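Local coordinates for extracellular protein containing a SCP domain (Bacillus anthracis, PDB 4IFA), which is of unknown function but joins a CAP-associated N-terminal region to a cysteine-rich secretory protein (SCP/CAP) domain and is an extracellular protein probably linked with virulence, at residues D275-R279 and G280-F284; E186-R190 and Q191-Q195; T50-N53 and M54-G57; F146-D150 and T151-E155. All blocks are in the same frame, centred on the assembly; numbering follows the deposited sequence.

Interaction 1. Residues D275-R279 and G280-F284; sequences DRLQR and GKVGF
Val282 N donates to Leu277 O over 2.9 Å in a nearly straight bond, and Lys281 N reaches Gln278 O over 3.1 Å. This nested pair is the Schellman motif, a standard way of ending an alpha-helix, with Lys281 at positive phi (69°) as the C-prime residue that turns the chain back. Just before it, Gly280 N still makes a helical bond to Arg276 O at 3.0 Å and a weak second one to Leu277 O, so one carbonyl serves both Gly280 and Val282. The last helical carbonyl, Arg279 O, accepts from a water that also takes a bond from Lys281 NZ; bends at chi2 and chi4 curl the lysine chain back toward the helix end.

Apolar contacts back the turn. Leu277 CD1 lies over one face of the Phe284 ring, offset toward its rim and 4.0 Å from the centroid in a CH-pi contact, while Leu277 CB meets Phe284 CE2 at 3.6 Å. The two side chains run roughly perpendicular. The other leucine branch, Leu277 CD2, approaches Val282 CB at 4.1 Å.

Within the SCP domain, helix 273-279 thus hands over to the loop before strand 286-293: Leu277 and Val282 rest on helix 244-260 through Val249 and Thr246, while Arg276 NH1 bonds to His265 O and NH2 forms a salt bridge with Glu289 OE2 of the strand.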
loop_
_atom_site.group_PDB
_atom_site.type_symbol
_atom_site.label_atom_id
_atom_site.label_comp_id
_atom_site.label_asym_id
_atom_site.label_seq_id
_atom_site.Cartn_x
_atom_site.Cartn_y
_atom_site.Cartn_z
ATOM N N ASP A 275 -17.405 -15.824 15.842
ATOM C CA ASP A 275 -18.063 -16.962 15.190
ATOM C C ASP A 275 -17.271 -17.438 13.969
ATOM O O ASP A 275 -17.101 -18.623 13.742
ATOM C CB ASP A 275 -19.480 -16.578 14.721
ATOM C CG ASP A 275 -20.446 -16.278 15.859
ATOM O OD1 ASP A 275 -20.255 -16.789 17.002
ATOM O OD2 ASP A 275 -21.465 -15.589 15.623
ATOM N N ARG A 276 -16.803 -16.483 13.154
ATOM C CA ARG A 276 -16.075 -16.839 11.955
ATOM C C ARG A 276 -14.742 -17.562 12.251
ATOM O O ARG A 276 -14.343 -18.522 11.552
ATOM C CB ARG A 276 -15.832 -15.593 11.107
ATOM C CG ARG A 276 -17.111 -14.940 10.588
ATOM C CD ARG A 276 -16.787 -13.871 9.564
ATOM N NE ARG A 276 -16.126 -12.655 10.044
ATOM C CZ ARG A 276 -16.756 -11.598 10.558
ATOM N NH1 ARG A 276 -18.078 -11.639 10.779
ATOM N NH2 ARG A 276 -16.084 -10.508 10.874
ATOM N N LEU A 277 -13.998 -17.017 13.203
ATOM C CA LEU A 277 -12.685 -17.598 13.569
ATOM C C LEU A 277 -12.860 -19.021 14.112
ATOM O O LEU A 277 -12.144 -19.942 13.708
ATOM C CB LEU A 277 -11.934 -16.691 14.555
ATOM C CG LEU A 277 -11.403 -15.382 13.948
ATOM C CD1 LEU A 277 -11.016 -14.447 15.093
ATOM C CD2 LEU A 277 -10.248 -15.634 12.973
ATOM N N GLN A 278 -13.826 -19.193 14.995
ATOM C CA GLN A 278 -14.174 -20.511 15.509
ATOM C C GLN A 278 -14.516 -21.483 14.359
ATOM O O GLN A 278 -14.101 -22.647 14.361
ATOM C CB GLN A 278 -15.361 -20.393 16.465
ATOM C CG GLN A 278 -15.765 -21.710 17.130
ATOM C CD GLN A 278 -17.027 -21.590 17.973
ATOM O OE1 GLN A 278 -18.003 -20.918 17.583
ATOM N NE2 GLN A 278 -17.046 -22.291 19.105
ATOM N N ARG A 279 -15.334 -21.029 13.403
ATOM C CA ARG A 279 -15.697 -21.861 12.255
ATOM C C ARG A 279 -14.484 -22.287 11.417
ATOM O O ARG A 279 -14.464 -23.393 10.866
ATOM C CB ARG A 279 -16.740 -21.119 11.394
ATOM C CG ARG A 279 -17.384 -21.939 10.305
ATOM C CD ARG A 279 -18.495 -21.165 9.600
ATOM N NE ARG A 279 -19.610 -20.803 10.488
ATOM C CZ ARG A 279 -19.950 -19.573 10.887
ATOM N NH1 ARG A 279 -19.305 -18.499 10.481
ATOM N NH2 ARG A 279 -20.967 -19.403 11.720
ATOM N N GLY A 280 -13.472 -21.412 11.348
ATOM C CA GLY A 280 -12.234 -21.678 10.609
ATOM C C GLY A 280 -11.181 -22.413 11.424
ATOM O O GLY A 280 -10.052 -22.548 10.976
ATOM N N LYS A 281 -11.566 -22.878 12.605
ATOM C CA LYS A 281 -10.711 -23.642 13.521
ATOM C C LYS A 281 -9.575 -22.832 14.150
ATOM O O LYS A 281 -8.550 -23.398 14.572
ATOM C CB LYS A 281 -10.164 -24.922 12.851
ATOM C CG LYS A 281 -11.214 -25.812 12.193
ATOM C CD LYS A 281 -12.312 -26.244 13.169
ATOM C CE LYS A 281 -13.135 -27.449 12.662
ATOM N NZ LYS A 281 -13.838 -27.191 11.363
ATOM N N VAL A 282 -9.774 -21.524 14.267
ATOM C CA VAL A 282 -8.771 -20.654 14.873
ATOM C C VAL A 282 -9.068 -20.407 16.353
ATOM O O VAL A 282 -10.061 -19.757 16.699
ATOM C CB VAL A 282 -8.714 -19.285 14.162
ATOM C CG1 VAL A 282 -7.615 -18.406 14.767
ATOM C CG2 VAL A 282 -8.473 -19.495 12.689
ATOM N N GLY A 283 -8.166 -20.862 17.217
ATOM C CA GLY A 283 -8.262 -20.584 18.642
ATOM C C GLY A 283 -7.504 -19.296 18.897
ATOM O O GLY A 283 -6.523 -19.014 18.223
ATOM N N PHE A 284 -7.969 -18.488 19.832
ATOM C CA PHE A 284 -7.295 -17.228 20.096
ATOM C C PHE A 284 -7.641 -16.728 21.495
ATOM O O PHE A 284 -8.709 -17.033 22.027
ATOM C CB PHE A 284 -7.697 -16.205 18.995
ATOM C CG PHE A 284 -9.174 -15.989 18.898
ATOM C CD1 PHE A 284 -9.777 -14.967 19.589
ATOM C CD2 PHE A 284 -9.971 -16.848 18.146
ATOM C CE1 PHE A 284 -11.139 -14.765 19.516
ATOM C CE2 PHE A 284 -11.341 -16.664 18.082
ATOM C CZ PHE A 284 -11.921 -15.616 18.783
HETATM O O HOH W 1 -15.967 -25.772 10.311
#

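Interaction 2. Residues E186-R190 and Q191-Q195; sequences ETLLR and QRPYQ
Gln191 N gives a nearly linear hydrogen bond, 3.0 Å long, to Thr187 O, the first of three that carry the last turn of helix 185-191 into the loop that follows. Arg192 N continues the pattern to Leu188 O at 3.0 Å, although Arg192 itself has left helical angles with a positive phi of 47°. The third bond comes from a side chain and is weak: Arg192 NE meets Leu189 O at 3.3 Å, the oxygen lying at the edge of the guanidinium and in its plane. With CG beside its own backbone N (chi1 -59°) and the chain extended from there to NE, the arginine folds back along the helix end and gives the Leu189 carbonyl a donor.

The stretch is a helix C-terminus in the CAP-associated N-terminal region, where the chain turns toward strand 195-198. Apolar contact across the turn is made by Leu188 CD1, which touches Pro193 CD at 3.9 Å, the two side chains lying at about a right angle. Leu188 also packs on Trp165 and Met183, and Pro193 on Gln167.

Polar ends reach further. The amide of Gln191, its chain bent at chi2, leads away from the helix: in the conformer described, one of two, Gln191 OE1 bonds to Ser296 OG and Gln191 NE2 to Asp297 OD2.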
loop_
_atom_site.group_PDB
_atom_site.type_symbol
_atom_site.label_atom_id
_atom_site.label_comp_id
_atom_site.label_asym_id
_atom_site.label_seq_id
_atom_site.Cartn_x
_atom_site.Cartn_y
_atom_site.Cartn_z
ATOM N N GLU A 186 -0.041 7.029 -17.327
ATOM C CA GLU A 186 -0.951 5.905 -17.597
ATOM C C GLU A 186 -1.360 5.222 -16.287
ATOM O O GLU A 186 -2.535 4.932 -16.042
ATOM C CB GLU A 186 -0.297 4.901 -18.564
ATOM C CG GLU A 186 0.304 5.468 -19.897
ATOM C CD GLU A 186 -0.700 5.885 -20.969
ATOM O OE1 GLU A 186 -1.483 5.029 -21.446
ATOM O OE2 GLU A 186 -0.641 7.066 -21.402
ATOM N N THR A 187 -0.399 5.005 -15.393
ATOM C CA THR A 187 -0.719 4.387 -14.130
ATOM C C THR A 187 -1.631 5.260 -13.261
ATOM O O THR A 187 -2.523 4.752 -12.594
ATOM C CB THR A 187 0.562 3.996 -13.367
ATOM O OG1 THR A 187 1.340 3.116 -14.202
ATOM C CG2 THR A 187 0.233 3.323 -12.042
ATOM N N LEU A 188 -1.377 6.577 -13.219
ATOM C CA LEU A 188 -2.215 7.488 -12.425
ATOM C C LEU A 188 -3.695 7.441 -12.867
ATOM O O LEU A 188 -4.626 7.419 -12.052
ATOM C CB LEU A 188 -1.677 8.924 -12.564
ATOM C CG LEU A 188 -2.504 10.053 -11.917
ATOM C CD1 LEU A 188 -2.577 9.921 -10.425
ATOM C CD2 LEU A 188 -1.940 11.431 -12.321
ATOM N N LEU A 189 -3.903 7.416 -14.161
ATOM C CA LEU A 189 -5.265 7.380 -14.708
ATOM C C LEU A 189 -6.007 6.062 -14.392
ATOM O O LEU A 189 -7.206 6.075 -14.180
ATOM C CB LEU A 189 -5.231 7.687 -16.201
ATOM C CG LEU A 189 -4.747 9.118 -16.497
ATOM C CD1 LEU A 189 -4.495 9.327 -17.963
ATOM C CD2 LEU A 189 -5.736 10.160 -15.972
ATOM N N ARG A 190 -5.290 4.943 -14.372
ATOM C CA ARG A 190 -5.850 3.615 -14.027
ATOM C C ARG A 190 -6.226 3.486 -12.534
ATOM O O ARG A 190 -7.328 3.026 -12.195
ATOM C CB ARG A 190 -4.786 2.555 -14.340
ATOM C CG ARG A 190 -4.366 2.552 -15.808
ATOM C CD ARG A 190 -5.149 1.624 -16.640
ATOM N NE ARG A 190 -4.440 0.365 -16.869
ATOM C CZ ARG A 190 -3.631 0.132 -17.911
ATOM N NH1 ARG A 190 -3.049 -1.058 -18.048
ATOM N NH2 ARG A 190 -3.399 1.071 -18.829
ATOM N N GLN A 191 -5.283 3.885 -11.672
ATOM C CA GLN A 191 -5.429 3.878 -10.193
ATOM C C GLN A 191 -6.577 4.780 -9.739
ATOM O O GLN A 191 -7.343 4.423 -8.844
ATOM C CB GLN A 191 -4.134 4.375 -9.494
ATOM C CG GLN A 191 -2.954 3.361 -9.247
ATOM C CD GLN A 191 -3.030 2.585 -7.917
ATOM O OE1 GLN A 191 -3.401 3.131 -6.865
ATOM N NE2 GLN A 191 -2.638 1.315 -7.957
ATOM N N ARG A 192 -6.675 5.962 -10.350
ATOM C CA ARG A 192 -7.693 6.985 -9.971
ATOM C C ARG A 192 -7.789 7.208 -8.462
ATOM O O ARG A 192 -8.797 6.921 -7.841
ATOM C CB ARG A 192 -9.079 6.619 -10.519
ATOM C CG ARG A 192 -9.100 6.480 -12.014
ATOM C CD ARG A 192 -10.521 6.473 -12.573
ATOM N NE ARG A 192 -10.542 6.294 -14.030
ATOM C CZ ARG A 192 -11.619 6.462 -14.802
ATOM N NH1 ARG A 192 -12.788 6.831 -14.279
ATOM N NH2 ARG A 192 -11.531 6.269 -16.117
ATOM N N PRO A 193 -6.730 7.748 -7.859
ATOM C CA PRO A 193 -6.767 7.889 -6.402
ATOM C C PRO A 193 -7.726 8.936 -5.858
ATOM O O PRO A 193 -8.022 8.912 -4.661
ATOM C CB PRO A 193 -5.343 8.287 -6.041
ATOM C CG PRO A 193 -4.623 8.452 -7.267
ATOM C CD PRO A 193 -5.411 8.043 -8.432
ATOM N N TYR A 194 -8.187 9.846 -6.719
ATOM C CA TYR A 194 -9.068 10.932 -6.321
ATOM C C TYR A 194 -10.227 11.050 -7.324
ATOM O O TYR A 194 -10.224 10.396 -8.368
ATOM C CB TYR A 194 -8.302 12.260 -6.336
ATOM C CG TYR A 194 -6.848 12.171 -5.885
ATOM C CD1 TYR A 194 -6.512 11.944 -4.547
ATOM C CD2 TYR A 194 -5.814 12.340 -6.794
ATOM C CE1 TYR A 194 -5.177 11.856 -4.136
ATOM C CE2 TYR A 194 -4.463 12.277 -6.386
ATOM C CZ TYR A 194 -4.159 12.033 -5.077
ATOM O OH TYR A 194 -2.821 11.982 -4.737
ATOM N N GLN A 195 -11.194 11.902 -6.989
ATOM C CA GLN A 195 -12.316 12.193 -7.862
ATOM C C GLN A 195 -11.769 12.695 -9.194
ATOM O O GLN A 195 -10.875 13.538 -9.208
ATOM C CB GLN A 195 -13.226 13.228 -7.204
ATOM C CG GLN A 195 -14.397 13.684 -8.074
ATOM C CD GLN A 195 -15.441 14.449 -7.285
ATOM O OE1 GLN A 195 -16.090 13.897 -6.389
ATOM N NE2 GLN A 195 -15.639 15.710 -7.636
#

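Interaction 3. Residues T50-N53 and M54-G57; sequences TVLN and MIGG
Thr50 and Asn53 form a capping box that opens the short helix 51-54, and a type II beta turn, Met54 to Gly57, grows out of its last residue; Met54 and Ile55 bond back to the carbonyls of Thr50, Val51 and Leu52. In the box, Asn53 N donates to Thr50 OG1 at 3.1 Å, and Thr50 N donates in turn to Asn53 OD1 at 3.0 Å in a nearly straight bond, the donor standing above the amide carbonyl plane. Thr50 places OG1 between its backbone N and carbonyl carbon (chi1 58°), which turns the hydroxyl toward the helix start.

Further along, Met54 N lies 3.0 Å from Val51 O in the main bond and makes a weak, longer one to Thr50 O. Ile55 N bonds to Leu52 O, also at 3.0 Å. Both main bonds reach three residues back, as in a 3-10-like turn. Leu52 O further receives a water at 2.7 Å, and the same water reaches Ile55 O only weakly.

The element belongs to the N-terminal part of the fold, laid against the seven-stranded antiparallel sheet. Gly57 N closes the beta turn onto Met54 O, and Gly56 takes the positive phi that this turn type requires at its third position. Leu52 CD1 meets Ile55 CG1 at 4.1 Å, the side chains crossing at about a right angle, and both residues touch Tyr182. Met54, a selenomethionine, sends its bent chain the other way, onto Leu62 and Trp66 of helix 59-66 and Phe94.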
loop_
_atom_site.group_PDB
_atom_site.type_symbol
_atom_site.label_atom_id
_atom_site.label_comp_id
_atom_site.label_asym_id
_atom_site.label_seq_id
_atom_site.Cartn_x
_atom_site.Cartn_y
_atom_site.Cartn_z
ATOM N N THR A 50 18.378 5.900 -7.668
ATOM C CA THR A 50 17.259 5.915 -6.746
ATOM C C THR A 50 16.094 5.148 -7.366
ATOM O O THR A 50 16.094 4.842 -8.565
ATOM C CB THR A 50 16.760 7.332 -6.521
ATOM O OG1 THR A 50 16.392 7.865 -7.791
ATOM C CG2 THR A 50 17.865 8.237 -5.887
ATOM N N VAL A 51 15.102 4.838 -6.551
ATOM C CA VAL A 51 13.856 4.214 -7.027
ATOM C C VAL A 51 13.261 5.081 -8.142
ATOM O O VAL A 51 12.896 4.564 -9.201
ATOM C CB VAL A 51 12.845 4.073 -5.882
ATOM C CG1 VAL A 51 11.473 3.725 -6.416
ATOM C CG2 VAL A 51 13.345 3.075 -4.881
ATOM N N LEU A 52 13.158 6.388 -7.940
ATOM C CA LEU A 52 12.599 7.274 -8.986
ATOM C C LEU A 52 13.372 7.178 -10.299
ATOM O O LEU A 52 12.753 7.188 -11.391
ATOM C CB LEU A 52 12.504 8.725 -8.516
ATOM C CG LEU A 52 11.997 9.715 -9.551
ATOM C CD1 LEU A 52 10.622 9.324 -10.103
ATOM C CD2 LEU A 52 11.939 11.092 -8.861
ATOM N N ASN A 53 14.707 7.088 -10.220
ATOM C CA ASN A 53 15.565 6.946 -11.417
ATOM C C ASN A 53 15.199 5.718 -12.246
ATOM O O ASN A 53 15.480 5.679 -13.447
ATOM C CB ASN A 53 17.074 6.789 -11.063
ATOM C CG ASN A 53 17.753 8.038 -10.493
ATOM O OD1 ASN A 53 18.797 7.897 -9.811
ATOM N ND2 ASN A 53 17.239 9.239 -10.789
HETATM N N MSE A 54 14.610 4.699 -11.612
HETATM C CA MSE A 54 14.234 3.479 -12.336
HETATM C C MSE A 54 12.950 3.645 -13.170
HETATM O O MSE A 54 12.723 2.902 -14.149
HETATM C CB MSE A 54 14.068 2.316 -11.367
HETATM C CG MSE A 54 15.208 2.172 -10.359
HETATM SE SE MSE A 54 16.921 1.889 -11.220
HETATM C CE MSE A 54 16.347 0.388 -11.808
ATOM N N ILE A 55 12.113 4.605 -12.799
ATOM C CA ILE A 55 10.839 4.817 -13.469
ATOM C C ILE A 55 11.103 5.248 -14.902
ATOM O O ILE A 55 11.844 6.225 -15.158
ATOM C CB ILE A 55 9.937 5.866 -12.751
ATOM C CG1 ILE A 55 9.671 5.521 -11.284
ATOM C CG2 ILE A 55 8.603 6.017 -13.501
ATOM C CD1 ILE A 55 8.818 4.295 -11.067
ATOM N N GLY A 56 10.517 4.503 -15.842
ATOM C CA GLY A 56 10.688 4.744 -17.278
ATOM C C GLY A 56 11.788 3.903 -17.896
ATOM O O GLY A 56 11.907 3.839 -19.130
ATOM N N GLY A 57 12.637 3.316 -17.055
ATOM C CA GLY A 57 13.725 2.467 -17.502
ATOM C C GLY A 57 13.218 1.054 -17.750
ATOM O O GLY A 57 12.047 0.724 -17.452
HETATM O O HOH W 2 12.590 9.072 -13.299
#

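Interaction 4. Residues F146-D150 and T151-E155; sequences FELSD and TEVME
Ser149 and Glu152 clasp each other by two reciprocal bonds. Glu152 N donates to Ser149 OG at 3.1 Å, and Ser149 N donates to Glu152 OE1 at 3.0 Å in an almost linear bond that meets the carboxylate on its anti side, 27° out of its plane. A chi1 of 66° tucks Ser149 OG in over the backbone, facing the first turn of the helix, while the glutamate chain runs extended beyond CG to bring its carboxylate back to the N-cap. A water gives a hydrogen bond to Glu152 OE1 and another, 2.6 Å long, to Glu147 O, so Glu152 OE1 has two donors, Ser149 N and the water.

This is a capping box at the start of helix 150-155, where strand 142-147 of the three-stranded sheet gives way to helix. The helical ladder begins with Val153 N to Ser149 O, 3.0 Å, and continues from Asp150, the first residue within the helix, whose carbonyl oxygen O accepts from Met154 N at 3.3 Å. On the buried side Val153 CG2 rests against Leu148 CB, 3.8 Å away; Leu148 packs on Ile135 and Val153 on His133.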
loop_
_atom_site.group_PDB
_atom_site.type_symbol
_atom_site.label_atom_id
_atom_site.label_comp_id
_atom_site.label_asym_id
_atom_site.label_seq_id
_atom_site.Cartn_x
_atom_site.Cartn_y
_atom_site.Cartn_z
ATOM N N PHE A 146 -8.050 15.776 -11.833
ATOM C CA PHE A 146 -8.313 15.215 -10.520
ATOM C C PHE A 146 -8.626 16.357 -9.557
ATOM O O PHE A 146 -7.975 17.412 -9.590
ATOM C CB PHE A 146 -7.129 14.413 -9.999
ATOM C CG PHE A 146 -6.973 13.088 -10.658
ATOM C CD1 PHE A 146 -7.762 12.014 -10.263
ATOM C CD2 PHE A 146 -6.031 12.896 -11.658
ATOM C CE1 PHE A 146 -7.613 10.788 -10.850
ATOM C CE2 PHE A 146 -5.885 11.666 -12.263
ATOM C CZ PHE A 146 -6.676 10.605 -11.860
ATOM N N GLU A 147 -9.628 16.148 -8.716
ATOM C CA GLU A 147 -10.007 17.111 -7.699
ATOM C C GLU A 147 -9.785 16.483 -6.339
ATOM O O GLU A 147 -10.571 15.616 -5.918
ATOM C CB GLU A 147 -11.477 17.507 -7.880
ATOM C CG GLU A 147 -11.722 18.337 -9.137
ATOM C CD GLU A 147 -13.187 18.476 -9.519
ATOM O OE1 GLU A 147 -14.025 17.651 -9.087
ATOM O OE2 GLU A 147 -13.498 19.411 -10.282
ATOM N N LEU A 148 -8.708 16.890 -5.661
ATOM C CA LEU A 148 -8.411 16.338 -4.340
ATOM C C LEU A 148 -9.224 17.024 -3.258
ATOM O O LEU A 148 -9.348 18.248 -3.258
ATOM C CB LEU A 148 -6.921 16.459 -3.969
ATOM C CG LEU A 148 -5.902 15.599 -4.720
ATOM C CD1 LEU A 148 -5.693 16.114 -6.156
ATOM C CD2 LEU A 148 -4.587 15.574 -3.935
ATOM N N SER A 149 -9.762 16.235 -2.335
ATOM C CA SER A 149 -10.465 16.770 -1.169
ATOM C C SER A 149 -9.445 17.323 -0.171
ATOM O O SER A 149 -8.236 17.059 -0.272
ATOM C CB SER A 149 -11.254 15.667 -0.469
ATOM O OG SER A 149 -10.380 14.694 0.090
ATOM N N ASP A 150 -9.935 18.051 0.824
ATOM C CA ASP A 150 -9.048 18.600 1.854
ATOM C C ASP A 150 -8.322 17.463 2.566
ATOM O O ASP A 150 -7.129 17.565 2.863
ATOM C CB ASP A 150 -9.836 19.446 2.868
ATOM C CG ASP A 150 -10.296 20.786 2.300
ATOM O OD1 ASP A 150 -9.913 21.144 1.163
ATOM O OD2 ASP A 150 -11.016 21.496 3.025
ATOM N N THR A 151 -9.029 16.366 2.812
ATOM C CA THR A 151 -8.440 15.176 3.462
ATOM C C THR A 151 -7.328 14.560 2.629
ATOM O O THR A 151 -6.260 14.224 3.153
ATOM C CB THR A 151 -9.541 14.142 3.755
ATOM O OG1 THR A 151 -10.539 14.775 4.571
ATOM C CG2 THR A 151 -8.991 12.892 4.467
ATOM N N GLU A 152 -7.588 14.394 1.338
ATOM C CA GLU A 152 -6.595 13.862 0.414
ATOM C C GLU A 152 -5.329 14.741 0.320
ATOM O O GLU A 152 -4.205 14.231 0.243
ATOM C CB GLU A 152 -7.240 13.624 -0.957
ATOM C CG GLU A 152 -8.222 12.429 -0.904
ATOM C CD GLU A 152 -9.175 12.334 -2.085
ATOM O OE1 GLU A 152 -9.394 13.340 -2.791
ATOM O OE2 GLU A 152 -9.745 11.234 -2.283
ATOM N N VAL A 153 -5.506 16.064 0.342
ATOM C CA VAL A 153 -4.362 16.949 0.312
ATOM C C VAL A 153 -3.451 16.758 1.559
ATOM O O VAL A 153 -2.223 16.904 1.455
ATOM C CB VAL A 153 -4.803 18.427 0.130
ATOM C CG1 VAL A 153 -3.668 19.420 0.416
ATOM C CG2 VAL A 153 -5.359 18.625 -1.276
HETATM N N MSE A 154 -4.045 16.430 2.707
HETATM C CA MSE A 154 -3.273 16.211 3.943
HETATM C C MSE A 154 -2.778 14.794 4.163
HETATM O O MSE A 154 -1.797 14.602 4.890
HETATM C CB MSE A 154 -4.079 16.610 5.168
HETATM C CG MSE A 154 -4.344 18.108 5.265
HETATM SE SE MSE A 154 -5.341 18.622 6.851
HETATM C CE MSE A 154 -7.080 17.893 6.383
ATOM N N GLU A 155 -3.463 13.810 3.576
ATOM C CA GLU A 155 -3.082 12.409 3.731
ATOM C C GLU A 155 -2.348 11.751 2.583
ATOM O O GLU A 155 -1.585 10.810 2.832
ATOM C CB GLU A 155 -4.337 11.542 4.070
ATOM C CG GLU A 155 -4.973 12.004 5.386
ATOM C CD GLU A 155 -6.202 11.214 5.817
ATOM O OE1 GLU A 155 -6.620 10.273 5.108
ATOM O OE2 GLU A 155 -6.776 11.598 6.859
HETATM O O HOH W 3 -11.173 13.480 -4.561
#

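How the interactions relate
From the N terminus, the chain meets interaction 3 first, then interactions 4, 2 and 1. Each is a local turn made by consecutive residues, and they follow in series without nesting or crossing. Interactions 3 and 4 start helices with capping boxes; interactions 2 and 1 end them. Interaction 3 lies against the seven-stranded sheet, about 19 Å between centres from interaction 2. Interactions 4 and 2 touch: Gln195 NE2 probably bonds to Glu147 OE1 at 2.9 Å, while Tyr194 packs on Glu152, joining neighbouring strands of the three-stranded sheet and the turns beside them. Interaction 1 stands apart in the SCP domain, its centre about 38 to 45 Å from the other centres.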